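Local coordinates for protein citrate synthase (Pyrobaculum aerophilum, PDB 2IBP) that probably catalyses the condensation of oxaloacetate with acetyl-CoA and water to citrate and CoA, a reaction of the tricarboxylic acid cycle, at residues V6-T11 / E27-K32; Y90-P95 / M158-A163; V225-L230 / E381-N386; A267-I272 / S324-E329. All coordinates share one frame; numbering follows the deposited sequence.

Contact 1: residues V6-T11 / E27-K32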
loop_
_atom_site.group_PDB
_atom_site.type_symbol
_atom_site.label_atom_id
_atom_site.label_comp_id
_atom_site.label_asym_id
_atom_site.label_seq_id
_atom_site.Cartn_x
_atom_site.Cartn_y
_atom_site.Cartn_z
ATOM N N VAL A 6 -10.060 25.476 4.738
ATOM C CA VAL A 6 -9.499 25.466 3.388
ATOM C C VAL A 6 -10.579 25.144 2.363
ATOM O O VAL A 6 -11.382 24.228 2.559
ATOM C CB VAL A 6 -8.404 24.384 3.279
ATOM C CG1 VAL A 6 -7.801 24.360 1.875
ATOM C CG2 VAL A 6 -7.339 24.601 4.342
ATOM N N GLN A 7 -10.601 25.900 1.269
ATOM C CA GLN A 7 -11.561 25.659 0.199
ATOM C C GLN A 7 -11.021 24.543 -0.688
ATOM O O GLN A 7 -9.962 24.688 -1.296
ATOM C CB GLN A 7 -11.772 26.927 -0.642
ATOM C CG GLN A 7 -12.365 28.111 0.123
ATOM C CD GLN A 7 -13.774 27.846 0.625
ATOM O OE1 GLN A 7 -14.493 27.007 0.083
ATOM N NE2 GLN A 7 -14.180 28.574 1.656
ATOM N N VAL A 8 -11.746 23.429 -0.748
ATOM C CA VAL A 8 -11.339 22.277 -1.556
ATOM C C VAL A 8 -12.380 22.018 -2.635
ATOM O O VAL A 8 -13.540 21.749 -2.329
ATOM C CB VAL A 8 -11.200 21.011 -0.679
ATOM C CG1 VAL A 8 -10.924 19.779 -1.524
ATOM C CG2 VAL A 8 -10.126 21.210 0.375
ATOM N N LYS A 9 -11.963 22.099 -3.896
ATOM C CA LYS A 9 -12.860 21.872 -5.023
ATOM C C LYS A 9 -12.889 20.393 -5.362
ATOM O O LYS A 9 -11.883 19.698 -5.230
ATOM C CB LYS A 9 -12.421 22.686 -6.240
ATOM C CG LYS A 9 -12.504 24.189 -6.030
ATOM C CD LYS A 9 -12.052 24.958 -7.263
ATOM C CE LYS A 9 -12.189 26.460 -7.052
ATOM N NZ LYS A 9 -11.765 27.240 -8.249
ATOM N N THR A 10 -14.057 19.902 -5.762
ATOM C CA THR A 10 -14.200 18.487 -6.087
ATOM C C THR A 10 -15.408 18.230 -6.973
ATOM O O THR A 10 -16.402 18.951 -6.917
ATOM C CB THR A 10 -14.323 17.634 -4.797
ATOM O OG1 THR A 10 -14.443 16.243 -5.131
ATOM C CG2 THR A 10 -15.548 18.062 -3.976
ATOM N N THR A 11 -15.295 17.207 -7.811
ATOM C CA THR A 11 -16.383 16.797 -8.683
ATOM C C THR A 11 -17.015 15.532 -8.117
ATOM O O THR A 11 -17.910 14.959 -8.729
ATOM C CB THR A 11 -15.881 16.491 -10.111
ATOM O OG1 THR A 11 -14.954 15.399 -10.070
ATOM C CG2 THR A 11 -15.205 17.713 -10.719
ATOM N N GLU A 27 -12.001 12.458 -4.282
ATOM C CA GLU A 27 -12.023 12.765 -5.695
ATOM C C GLU A 27 -11.609 14.202 -5.960
ATOM O O GLU A 27 -12.215 15.152 -5.453
ATOM C CB GLU A 27 -13.388 12.463 -6.313
ATOM C CG GLU A 27 -13.396 12.573 -7.833
ATOM C CD GLU A 27 -14.591 11.893 -8.492
ATOM O OE1 GLU A 27 -15.400 11.240 -7.783
ATOM O OE2 GLU A 27 -14.713 12.017 -9.733
ATOM N N ASP A 28 -10.528 14.327 -6.729
ATOM C CA ASP A 28 -9.981 15.608 -7.141
ATOM C C ASP A 28 -9.273 16.374 -6.057
ATOM O O ASP A 28 -8.887 17.506 -6.279
ATOM C CB ASP A 28 -11.081 16.488 -7.730
ATOM C CG ASP A 28 -11.795 15.824 -8.879
ATOM O OD1 ASP A 28 -11.148 15.054 -9.626
ATOM O OD2 ASP A 28 -13.003 16.098 -9.049
ATOM N N VAL A 29 -9.128 15.791 -4.870
ATOM C CA VAL A 29 -8.458 16.465 -3.774
ATOM C C VAL A 29 -6.959 16.512 -4.067
ATOM O O VAL A 29 -6.361 15.495 -4.405
ATOM C CB VAL A 29 -8.722 15.768 -2.438
ATOM C CG1 VAL A 29 -7.984 16.463 -1.310
ATOM C CG2 VAL A 29 -10.229 15.722 -2.158
ATOM N N LEU A 30 -6.385 17.715 -4.000
ATOM C CA LEU A 30 -4.973 17.916 -4.277
ATOM C C LEU A 30 -4.078 17.354 -3.188
ATOM O O LEU A 30 -4.346 17.544 -1.999
ATOM C CB LEU A 30 -4.690 19.415 -4.459
ATOM C CG LEU A 30 -5.306 20.054 -5.713
ATOM C CD1 LEU A 30 -5.279 21.574 -5.625
ATOM C CD2 LEU A 30 -4.589 19.570 -6.989
ATOM N N ILE A 31 -3.018 16.654 -3.589
ATOM C CA ILE A 31 -2.051 16.142 -2.628
ATOM C C ILE A 31 -0.654 16.743 -2.791
ATOM O O ILE A 31 0.186 16.620 -1.904
ATOM C CB ILE A 31 -1.973 14.591 -2.654
ATOM C CG1 ILE A 31 -1.494 14.060 -4.009
ATOM C CG2 ILE A 31 -3.343 13.994 -2.328
ATOM C CD1 ILE A 31 -1.175 12.581 -3.974
ATOM N N LYS A 32 -0.415 17.392 -3.935
ATOM C CA LYS A 32 0.875 17.975 -4.236
ATOM C C LYS A 32 0.846 18.674 -5.580
ATOM O O LYS A 32 -0.132 18.591 -6.315
ATOM C CB LYS A 32 1.948 16.895 -4.351
ATOM C CG LYS A 32 1.783 15.982 -5.575
ATOM C CD LYS A 32 2.969 15.052 -5.721
ATOM C CE LYS A 32 2.778 14.132 -6.913
ATOM N NZ LYS A 32 3.915 13.209 -7.086
HETATM O O HOH W 1 -8.899 19.929 -4.759
HETATM O O HOH W 2 -16.779 13.133 -10.916
#

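Contact 2: residues Y90-P95 / M158-A163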
loop_
_atom_site.group_PDB
_atom_site.type_symbol
_atom_site.label_atom_id
_atom_site.label_comp_id
_atom_site.label_asym_id
_atom_site.label_seq_id
_atom_site.Cartn_x
_atom_site.Cartn_y
_atom_site.Cartn_z
ATOM N N TYR A 90 21.107 -4.087 -13.648
ATOM C CA TYR A 90 20.099 -4.256 -12.610
ATOM C C TYR A 90 19.007 -5.258 -12.919
ATOM O O TYR A 90 18.262 -5.638 -12.020
ATOM C CB TYR A 90 19.402 -2.934 -12.310
ATOM C CG TYR A 90 20.298 -1.829 -11.844
ATOM C CD1 TYR A 90 21.376 -2.086 -11.015
ATOM C CD2 TYR A 90 19.954 -0.515 -12.084
ATOM C CE1 TYR A 90 22.177 -1.046 -10.570
ATOM C CE2 TYR A 90 20.713 0.521 -11.617
ATOM C CZ TYR A 90 21.815 0.254 -10.857
ATOM O OH TYR A 90 22.576 1.306 -10.421
ATOM N N ARG A 91 18.887 -5.691 -14.168
ATOM C CA ARG A 91 17.787 -6.586 -14.535
ATOM C C ARG A 91 17.703 -7.861 -13.724
ATOM O O ARG A 91 16.605 -8.339 -13.429
ATOM C CB ARG A 91 17.867 -6.974 -16.008
ATOM C CG ARG A 91 17.650 -5.845 -16.939
ATOM C CD ARG A 91 17.858 -6.325 -18.349
ATOM N NE ARG A 91 17.656 -5.256 -19.310
ATOM C CZ ARG A 91 17.935 -5.358 -20.606
ATOM N NH1 ARG A 91 18.513 -6.451 -21.078
ATOM N NH2 ARG A 91 17.689 -4.348 -21.410
ATOM N N GLU A 92 18.836 -8.471 -13.417
ATOM C CA GLU A 92 18.829 -9.756 -12.728
ATOM C C GLU A 92 18.373 -9.592 -11.288
ATOM O O GLU A 92 18.613 -8.549 -10.673
ATOM C CB GLU A 92 20.203 -10.413 -12.773
ATOM C CG GLU A 92 20.266 -11.813 -12.188
ATOM C CD GLU A 92 19.312 -12.808 -12.833
ATOM O OE1 GLU A 92 19.768 -13.599 -13.686
ATOM O OE2 GLU A 92 18.102 -12.777 -12.531
ATOM N N LEU A 93 17.670 -10.601 -10.792
ATOM C CA LEU A 93 17.146 -10.572 -9.451
ATOM C C LEU A 93 18.068 -11.318 -8.505
ATOM O O LEU A 93 18.831 -12.205 -8.902
ATOM C CB LEU A 93 15.753 -11.214 -9.425
ATOM C CG LEU A 93 14.745 -10.600 -10.384
ATOM C CD1 LEU A 93 13.440 -11.436 -10.398
ATOM C CD2 LEU A 93 14.493 -9.132 -10.043
ATOM N N HIS A 94 17.942 -10.975 -7.225
ATOM C CA HIS A 94 18.664 -11.639 -6.148
ATOM C C HIS A 94 18.141 -13.074 -6.040
ATOM O O HIS A 94 16.937 -13.326 -6.233
ATOM C CB HIS A 94 18.388 -10.898 -4.838
ATOM C CG HIS A 94 19.228 -11.360 -3.686
ATOM N ND1 HIS A 94 18.966 -12.519 -2.987
ATOM C CD2 HIS A 94 20.302 -10.791 -3.084
ATOM C CE1 HIS A 94 19.867 -12.665 -2.030
ATOM N NE2 HIS A 94 20.692 -11.630 -2.068
ATOM N N PRO A 95 19.021 -14.041 -5.764
ATOM C CA PRO A 95 18.530 -15.407 -5.665
ATOM C C PRO A 95 17.335 -15.593 -4.719
ATOM O O PRO A 95 16.464 -16.406 -4.993
ATOM C CB PRO A 95 19.761 -16.182 -5.179
ATOM C CG PRO A 95 20.906 -15.413 -5.694
ATOM C CD PRO A 95 20.489 -13.973 -5.635
ATOM N N MET A 158 11.384 -5.031 -12.880
ATOM C CA MET A 158 9.986 -5.449 -12.990
ATOM C C MET A 158 9.757 -6.502 -14.086
ATOM O O MET A 158 9.118 -7.521 -13.836
ATOM C CB MET A 158 9.058 -4.264 -13.142
ATOM C CG MET A 158 7.640 -4.561 -12.749
ATOM S SD MET A 158 7.475 -4.852 -10.969
ATOM C CE MET A 158 7.925 -3.282 -10.301
ATOM N N PRO A 159 10.317 -6.302 -15.293
ATOM C CA PRO A 159 10.070 -7.324 -16.319
ATOM C C PRO A 159 10.652 -8.681 -15.975
ATOM O O PRO A 159 10.128 -9.710 -16.396
ATOM C CB PRO A 159 10.758 -6.745 -17.562
ATOM C CG PRO A 159 10.819 -5.267 -17.295
ATOM C CD PRO A 159 11.089 -5.172 -15.836
ATOM N N THR A 160 11.752 -8.695 -15.242
ATOM C CA THR A 160 12.374 -9.956 -14.860
ATOM C C THR A 160 11.447 -10.724 -13.919
ATOM O O THR A 160 11.278 -11.938 -14.031
ATOM C CB THR A 160 13.746 -9.712 -14.219
ATOM O OG1 THR A 160 14.466 -8.760 -15.011
ATOM C CG2 THR A 160 14.536 -11.010 -14.126
ATOM N N ILE A 161 10.883 -10.002 -12.965
ATOM C CA ILE A 161 9.964 -10.603 -12.013
ATOM C C ILE A 161 8.781 -11.222 -12.764
ATOM O O ILE A 161 8.431 -12.391 -12.551
ATOM C CB ILE A 161 9.457 -9.568 -11.008
ATOM C CG1 ILE A 161 10.602 -9.076 -10.120
ATOM C CG2 ILE A 161 8.355 -10.186 -10.126
ATOM C CD1 ILE A 161 10.193 -7.991 -9.157
ATOM N N VAL A 162 8.177 -10.448 -13.646
ATOM C CA VAL A 162 7.042 -10.911 -14.433
ATOM C C VAL A 162 7.385 -12.148 -15.252
ATOM O O VAL A 162 6.670 -13.156 -15.221
ATOM C CB VAL A 162 6.506 -9.778 -15.318
ATOM C CG1 VAL A 162 5.398 -10.285 -16.258
ATOM C CG2 VAL A 162 6.028 -8.599 -14.453
ATOM N N ALA A 163 8.463 -12.058 -16.029
ATOM C CA ALA A 163 8.878 -13.152 -16.897
ATOM C C ALA A 163 9.242 -14.417 -16.122
ATOM O O ALA A 163 8.851 -15.523 -16.515
ATOM C CB ALA A 163 10.048 -12.720 -17.779
#

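Contact 3: residues V225-L230 / E381-N386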
loop_
_atom_site.group_PDB
_atom_site.type_symbol
_atom_site.label_atom_id
_atom_site.label_comp_id
_atom_site.label_asym_id
_atom_site.label_seq_id
_atom_site.Cartn_x
_atom_site.Cartn_y
_atom_site.Cartn_z
ATOM N N VAL A 225 1.260 7.197 -0.135
ATOM C CA VAL A 225 0.910 7.011 1.279
ATOM C C VAL A 225 2.012 6.240 2.008
ATOM O O VAL A 225 2.422 6.602 3.107
ATOM C CB VAL A 225 -0.454 6.321 1.425
ATOM C CG1 VAL A 225 -0.733 5.992 2.904
ATOM C CG2 VAL A 225 -1.542 7.225 0.881
ATOM N N VAL A 226 2.489 5.178 1.384
ATOM C CA VAL A 226 3.545 4.381 1.946
ATOM C C VAL A 226 4.822 5.192 2.010
ATOM O O VAL A 226 5.461 5.264 3.049
ATOM C CB VAL A 226 3.745 3.074 1.158
ATOM C CG1 VAL A 226 5.034 2.374 1.575
ATOM C CG2 VAL A 226 2.525 2.173 1.326
ATOM N N ALA A 227 5.175 5.866 0.920
ATOM C CA ALA A 227 6.397 6.660 0.912
ATOM C C ALA A 227 6.352 7.792 1.915
ATOM O O ALA A 227 7.400 8.205 2.436
ATOM C CB ALA A 227 6.672 7.201 -0.470
ATOM N N SER A 228 5.151 8.255 2.255
ATOM C CA SER A 228 5.009 9.417 3.145
ATOM C C SER A 228 5.505 9.161 4.572
ATOM O O SER A 228 5.775 10.110 5.312
ATOM C CB SER A 228 3.586 9.957 3.189
ATOM O OG SER A 228 2.752 9.147 3.993
ATOM N N THR A 229 5.608 7.882 4.940
ATOM C CA THR A 229 6.123 7.476 6.243
ATOM C C THR A 229 7.639 7.307 6.196
ATOM O O THR A 229 8.264 6.909 7.180
ATOM C CB THR A 229 5.556 6.128 6.690
ATOM O OG1 THR A 229 6.036 5.078 5.841
ATOM C CG2 THR A 229 4.042 6.135 6.703
ATOM N N LEU A 230 8.196 7.568 5.019
ATOM C CA LEU A 230 9.602 7.369 4.714
ATOM C C LEU A 230 9.959 5.901 4.597
ATOM O O LEU A 230 11.131 5.521 4.695
ATOM C CB LEU A 230 10.536 8.118 5.651
ATOM C CG LEU A 230 10.363 9.645 5.589
ATOM C CD1 LEU A 230 11.452 10.280 6.458
ATOM C CD2 LEU A 230 10.429 10.189 4.181
ATOM N N GLU A 381 9.489 12.673 -6.145
ATOM C CA GLU A 381 8.965 14.021 -6.178
ATOM C C GLU A 381 8.349 14.406 -4.833
ATOM O O GLU A 381 8.618 15.475 -4.300
ATOM C CB GLU A 381 7.937 14.168 -7.290
ATOM C CG GLU A 381 7.382 15.558 -7.419
ATOM C CD GLU A 381 6.463 15.684 -8.597
ATOM O OE1 GLU A 381 5.393 15.036 -8.573
ATOM O OE2 GLU A 381 6.807 16.445 -9.535
ATOM N N TYR A 382 7.549 13.510 -4.263
ATOM C CA TYR A 382 6.913 13.778 -2.980
ATOM C C TYR A 382 7.962 13.985 -1.898
ATOM O O TYR A 382 7.797 14.830 -1.019
ATOM C CB TYR A 382 5.969 12.642 -2.589
ATOM C CG TYR A 382 5.044 13.032 -1.474
ATOM C CD1 TYR A 382 4.049 13.970 -1.699
ATOM C CD2 TYR A 382 5.157 12.470 -0.205
ATOM C CE1 TYR A 382 3.203 14.366 -0.689
ATOM C CE2 TYR A 382 4.285 12.836 0.817
ATOM C CZ TYR A 382 3.326 13.809 0.566
ATOM O OH TYR A 382 2.470 14.230 1.556
ATOM N N TRP A 383 9.004 13.165 -1.938
ATOM C CA TRP A 383 10.089 13.256 -0.970
ATOM C C TRP A 383 10.867 14.569 -1.013
ATOM O O TRP A 383 11.698 14.824 -0.129
ATOM C CB TRP A 383 11.046 12.085 -1.097
ATOM C CG TRP A 383 10.534 10.800 -0.528
ATOM C CD1 TRP A 383 9.440 10.626 0.279
ATOM C CD2 TRP A 383 11.242 9.555 -0.503
ATOM N NE1 TRP A 383 9.372 9.330 0.705
ATOM C CE2 TRP A 383 10.475 8.651 0.266
ATOM C CE3 TRP A 383 12.433 9.106 -1.084
ATOM C CZ2 TRP A 383 10.867 7.333 0.477
ATOM C CZ3 TRP A 383 12.826 7.799 -0.870
ATOM C CH2 TRP A 383 12.041 6.922 -0.097
ATOM N N GLU A 384 10.667 15.375 -2.056
ATOM C CA GLU A 384 11.269 16.713 -2.072
ATOM C C GLU A 384 10.594 17.627 -1.042
ATOM O O GLU A 384 11.131 18.666 -0.676
ATOM C CB GLU A 384 11.180 17.342 -3.463
ATOM C CG GLU A 384 12.101 16.667 -4.449
ATOM C CD GLU A 384 13.564 16.851 -4.074
ATOM O OE1 GLU A 384 14.046 18.005 -4.094
ATOM O OE2 GLU A 384 14.239 15.846 -3.764
ATOM N N ASN A 385 9.398 17.258 -0.596
ATOM C CA ASN A 385 8.702 18.012 0.448
ATOM C C ASN A 385 7.737 17.033 1.090
ATOM O O ASN A 385 6.530 17.115 0.892
ATOM C CB ASN A 385 7.943 19.213 -0.103
ATOM C CG ASN A 385 7.413 20.110 1.012
ATOM O OD1 ASN A 385 7.839 19.997 2.161
ATOM N ND2 ASN A 385 6.536 21.043 0.660
ATOM N N ASN A 386 8.300 16.074 1.803
ATOM C CA ASN A 386 7.498 15.004 2.345
ATOM C C ASN A 386 6.642 15.446 3.509
ATOM O O ASN A 386 7.067 16.255 4.337
ATOM C CB ASN A 386 8.373 13.865 2.838
ATOM C CG ASN A 386 7.556 12.650 3.234
ATOM O OD1 ASN A 386 6.939 12.018 2.387
ATOM N ND2 ASN A 386 7.507 12.358 4.528
#

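Contact 4: residues A267-I272 / S324-E329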
loop_
_atom_site.group_PDB
_atom_site.type_symbol
_atom_site.label_atom_id
_atom_site.label_comp_id
_atom_site.label_asym_id
_atom_site.label_seq_id
_atom_site.Cartn_x
_atom_site.Cartn_y
_atom_site.Cartn_z
ATOM N N ALA A 267 -19.937 -7.811 -37.944
ATOM C CA ALA A 267 -21.289 -7.457 -38.395
ATOM C C ALA A 267 -22.194 -6.982 -37.243
ATOM O O ALA A 267 -23.172 -6.250 -37.468
ATOM C CB ALA A 267 -21.928 -8.651 -39.092
ATOM N N LYS A 268 -21.874 -7.405 -36.021
ATOM C CA LYS A 268 -22.649 -7.023 -34.854
ATOM C C LYS A 268 -22.312 -5.642 -34.303
ATOM O O LYS A 268 -23.009 -5.136 -33.423
ATOM C CB LYS A 268 -22.460 -8.029 -33.739
ATOM C CG LYS A 268 -23.030 -9.404 -33.978
ATOM C CD LYS A 268 -22.624 -10.256 -32.808
ATOM C CE LYS A 268 -23.111 -11.665 -32.862
ATOM N NZ LYS A 268 -22.540 -12.404 -31.686
ATOM N N ALA A 269 -21.284 -5.004 -34.848
ATOM C CA ALA A 269 -20.853 -3.704 -34.335
ATOM C C ALA A 269 -21.987 -2.675 -34.226
ATOM O O ALA A 269 -22.171 -2.030 -33.185
ATOM C CB ALA A 269 -19.721 -3.164 -35.178
ATOM N N LYS A 270 -22.778 -2.532 -35.282
ATOM C CA LYS A 270 -23.831 -1.537 -35.264
ATOM C C LYS A 270 -24.864 -1.798 -34.176
ATOM O O LYS A 270 -25.230 -0.887 -33.436
ATOM C CB LYS A 270 -24.491 -1.414 -36.638
ATOM C CG LYS A 270 -25.345 -0.171 -36.764
ATOM C CD LYS A 270 -25.703 0.116 -38.224
ATOM C CE LYS A 270 -26.515 1.402 -38.363
ATOM N NZ LYS A 270 -26.784 1.733 -39.797
ATOM N N GLU A 271 -25.311 -3.039 -34.044
ATOM C CA GLU A 271 -26.326 -3.339 -33.040
ATOM C C GLU A 271 -25.773 -3.221 -31.624
ATOM O O GLU A 271 -26.475 -2.791 -30.711
ATOM C CB GLU A 271 -26.968 -4.705 -33.297
ATOM C CG GLU A 271 -26.095 -5.894 -32.997
ATOM C CD GLU A 271 -26.506 -7.145 -33.747
ATOM O OE1 GLU A 271 -26.632 -7.059 -34.996
ATOM O OE2 GLU A 271 -26.537 -8.234 -33.116
ATOM N N ILE A 272 -24.509 -3.587 -31.447
ATOM C CA ILE A 272 -23.863 -3.489 -30.133
ATOM C C ILE A 272 -23.740 -2.032 -29.697
ATOM O O ILE A 272 -24.049 -1.686 -28.554
ATOM C CB ILE A 272 -22.454 -4.134 -30.155
ATOM C CG1 ILE A 272 -22.568 -5.641 -30.351
ATOM C CG2 ILE A 272 -21.720 -3.881 -28.837
ATOM C CD1 ILE A 272 -21.254 -6.284 -30.712
ATOM N N SER A 324 -12.215 -2.671 -34.636
ATOM C CA SER A 324 -12.311 -1.606 -35.637
ATOM C C SER A 324 -13.760 -1.284 -36.039
ATOM O O SER A 324 -14.141 -0.120 -36.156
ATOM C CB SER A 324 -11.517 -1.979 -36.885
ATOM O OG SER A 324 -10.132 -1.976 -36.609
ATOM N N ALA A 325 -14.562 -2.325 -36.211
ATOM C CA ALA A 325 -15.968 -2.160 -36.577
ATOM C C ALA A 325 -16.722 -1.405 -35.491
ATOM O O ALA A 325 -17.492 -0.490 -35.768
ATOM C CB ALA A 325 -16.599 -3.517 -36.830
ATOM N N ILE A 326 -16.472 -1.794 -34.248
ATOM C CA ILE A 326 -17.093 -1.153 -33.116
ATOM C C ILE A 326 -16.631 0.287 -33.010
ATOM O O ILE A 326 -17.434 1.199 -32.819
ATOM C CB ILE A 326 -16.777 -1.919 -31.838
ATOM C CG1 ILE A 326 -17.493 -3.278 -31.870
ATOM C CG2 ILE A 326 -17.191 -1.113 -30.588
ATOM C CD1 ILE A 326 -17.128 -4.189 -30.740
ATOM N N GLU A 327 -15.327 0.497 -33.154
ATOM C CA GLU A 327 -14.786 1.844 -33.091
ATOM C C GLU A 327 -15.450 2.768 -34.110
ATOM O O GLU A 327 -15.856 3.874 -33.777
ATOM C CB GLU A 327 -13.273 1.838 -33.337
ATOM C CG GLU A 327 -12.655 3.197 -33.125
ATOM C CD GLU A 327 -11.596 3.530 -34.144
ATOM O OE1 GLU A 327 -11.753 3.142 -35.321
ATOM O OE2 GLU A 327 -10.669 4.285 -33.799
ATOM N N GLN A 328 -15.561 2.310 -35.357
ATOM C CA GLN A 328 -16.170 3.114 -36.411
ATOM C C GLN A 328 -17.606 3.513 -36.075
ATOM O O GLN A 328 -17.989 4.681 -36.223
ATOM C CB GLN A 328 -16.093 2.365 -37.733
ATOM C CG GLN A 328 -14.652 2.221 -38.223
ATOM C CD GLN A 328 -14.485 1.198 -39.334
ATOM O OE1 GLN A 328 -13.362 0.815 -39.668
ATOM N NE2 GLN A 328 -15.599 0.722 -39.883
ATOM N N GLU A 329 -18.350 2.582 -35.495
ATOM C CA GLU A 329 -19.728 2.851 -35.111
ATOM C C GLU A 329 -19.786 3.858 -33.973
ATOM O O GLU A 329 -20.576 4.809 -34.011
ATOM C CB GLU A 329 -20.456 1.556 -34.752
ATOM C CG GLU A 329 -20.635 0.628 -35.949
ATOM C CD GLU A 329 -21.463 1.254 -37.076
ATOM O OE1 GLU A 329 -22.331 2.111 -36.793
ATOM O OE2 GLU A 329 -21.276 0.852 -38.244
#

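Contact 1: residues V6-T11 / E27-K32
Atom OD2 of Asp-28 is approached by two groups of Thr-11. The backbone N of Thr-11 donates to Asp-28 OD2 at 2.8 Å, a firm bond that meets the lone pair turned away from OD1. The hydroxyl OG1 of Thr-11 also points at this oxygen. Its modelled separation from Asp-28 OD2, 2.3 Å, is too short to be taken literally. Thr-11 carries OG1 between its backbone N and carbonyl carbon (chi1 62°), so one residue can offer N and hydroxyl to the same carboxylate oxygen. One residue back, Thr-10 OG1 donates to Glu-27 O at 2.5 Å, somewhat tilted from the carbonyl plane. The same hydroxyl oxygen also bonds to Gly-12 N.

Water completes the join. One molecule donates to both Lys-9 O and Asp-28 O. A second donates to Thr-11 O and to Glu-27 OE2, the latter at 2.6 Å. Further along, Val-8 CG1 lies 4.2 Å from Val-29 CG2, a light apolar touch.

The side chains of Val-8, Thr-10 and Val-29 all rest on Ile-23 of strand 22-23. Asp-28 O is bonded to Arg-392 of the second subunit. Both segments add backbone pairs to an antiparallel sheet with that subunit, so this corner of the N-terminal region belongs to the dimer interface. Beyond it, Ile-31 of strand 30-34 packs on helix 218-227.

Contact 2: residues Y90-P95 / M158-A163
Leu-93 and Thr-160 lie alongside each other and run in opposite directions. Leu-93 CG sits 3.8 Å from the methyl CG2 of Thr-160. The same leucine crosses Ile-161 at about a right angle, with Leu-93 CD1 3.7 Å from Ile-161 CG1. CD2 of Leu-93 is almost as near that atom, so both methyls of the leucine face it.

Thr-160 uses its two branches for different jobs. Its CG2 is anti to the backbone N and meets the leucine. Its OG1 turns to the loop and donates to Arg-91 O at 2.7 Å, coming from above the carbonyl plane. The loop is braced locally as well. Leu-93 N donates to Glu-92 OE2 at 2.8 Å, and this oxygen is also bonded to Tyr-164 OH. Glu-92 OE1 makes a salt bridge to Arg-176.

Helix 141-169 is kinked here, next to Pro-159. Ile-161 also packs on Ala-116 and Val-117 of helix 109-123. The contact thus fixes the linker between helices 77-90 and 95-103 to a long helix of this mainly helical enzyme. The chemistry is mixed: a buried threonine hydroxyl satisfies a loop carbonyl, while its methyl and the leucine make an apolar contact beside it.

Contact 3: residues V225-L230 / E381-N386
Trp-383 carries CG anti to its own carbonyl carbon (chi1 -76°), which swings the indole toward Ala-227. Asn-386 instead has CG anti to the backbone N (chi1 -172°), and its amide reaches Ser-228. Trp-383 NE1 donates to Ala-227 O at 2.9 Å in a nearly straight bond (173°). The oxygen lies in the ring plane, while the indole N-H comes from above the carbonyl plane. Leu-230 N reaches Ala-227 O from the opposite face, so two donors hold this oxygen. Asn-386 ND2 donates to Ser-228 O, also at 2.9 Å and just as straight, with the acceptor in the amide plane.

Leu-230 CD2 lies near both side-chain donors, 3.7 Å from Trp-383 NE1 and equally near Asn-386 ND2. This leucine has positive phi and ends helix 218-227 in a Schellman motif. Ser-228 CB touches Tyr-382 CE2 at 3.8 Å. The indole meets Tyr-139 edge-to-face, and Leu-248 of the second subunit packs on Leu-230 and Asn-386.

A phenylalanine in place of Trp-383 would probably leave Ala-227 O without its second donor and open a gap beside Leu-230.

Asn-386 OD1 is buried with no partner. The amide bonds across the contact through ND2. Two carbonyls where helix 218-227 runs out thus receive N-H groups from side chains of the 381-386 segment.

Contact 4: residues A267-I272 / S324-E329
Ala-269 fits its methyl against the backbone of helix 319-332. Its CB is 3.5 Å from Ala-325 CB and equally near the carbonyl carbon of that residue. Ala-269 CB also lies 3.6 Å from Ile-326 N. The small side chains let the backbones come close: the CA atoms of Ala-269 and Ile-326 are only 4.7 Å apart. Ile-326 CG1 covers one flank of the methyl, at 4.0 Å from Ala-269 CB.

Glu-329 covers another part. Its CG is 4.0 Å from Ala-269 CB, and a bend at chi2 (-61°) brings the carboxylate beside the start of the Lys-270 side chain. Glu-329 OE1 stands 3.8 Å from Lys-270 CG. The lysine then runs on extended, and its NZ ends 5.4 Å from Glu-329 OE1. The opposite charges are near each other but do not form a salt bridge.

The next shell sets these groups in place. Ile-326 packs on Tyr-260 and Ile-263 of helix 252-263. Val-273, one turn on in helix 269-276, meets both Ile-326 and Glu-329. Pro-266 touches Ala-325.

An alanine at Glu-329 lacks CG and the carboxylate, and would probably uncover Ala-269 and leave Lys-270 without a nearby opposite charge.

The two helices meet at their closest point by van der Waals contact of a methyl with backbone, with no hydrogen bond between the segments. At the margin, the opposite charges probably add only a weak attraction.

From the N terminus, contact 1 comes first. It closes a short loop holding Cys-19, whose disulfide to Cys-394 ties regions near both ends of the chain; the two subunits are interlinked rings. Contact 2 follows in series and closes a loop of 62 mostly helical residues. Contact 3 closes the longest, 150 residues between helices 218-227 and 363-382. Contact 4 falls within that span and joins helices 269-276 and 319-332 at a far edge, about 32 Å from contact 3 by nearest atoms. None of the loops cross. Contacts 1 and 3 touch through the Lys-32 to Glu-381 salt bridge, and both reach the second subunit. Contacts 2 and 4 stay within one chain.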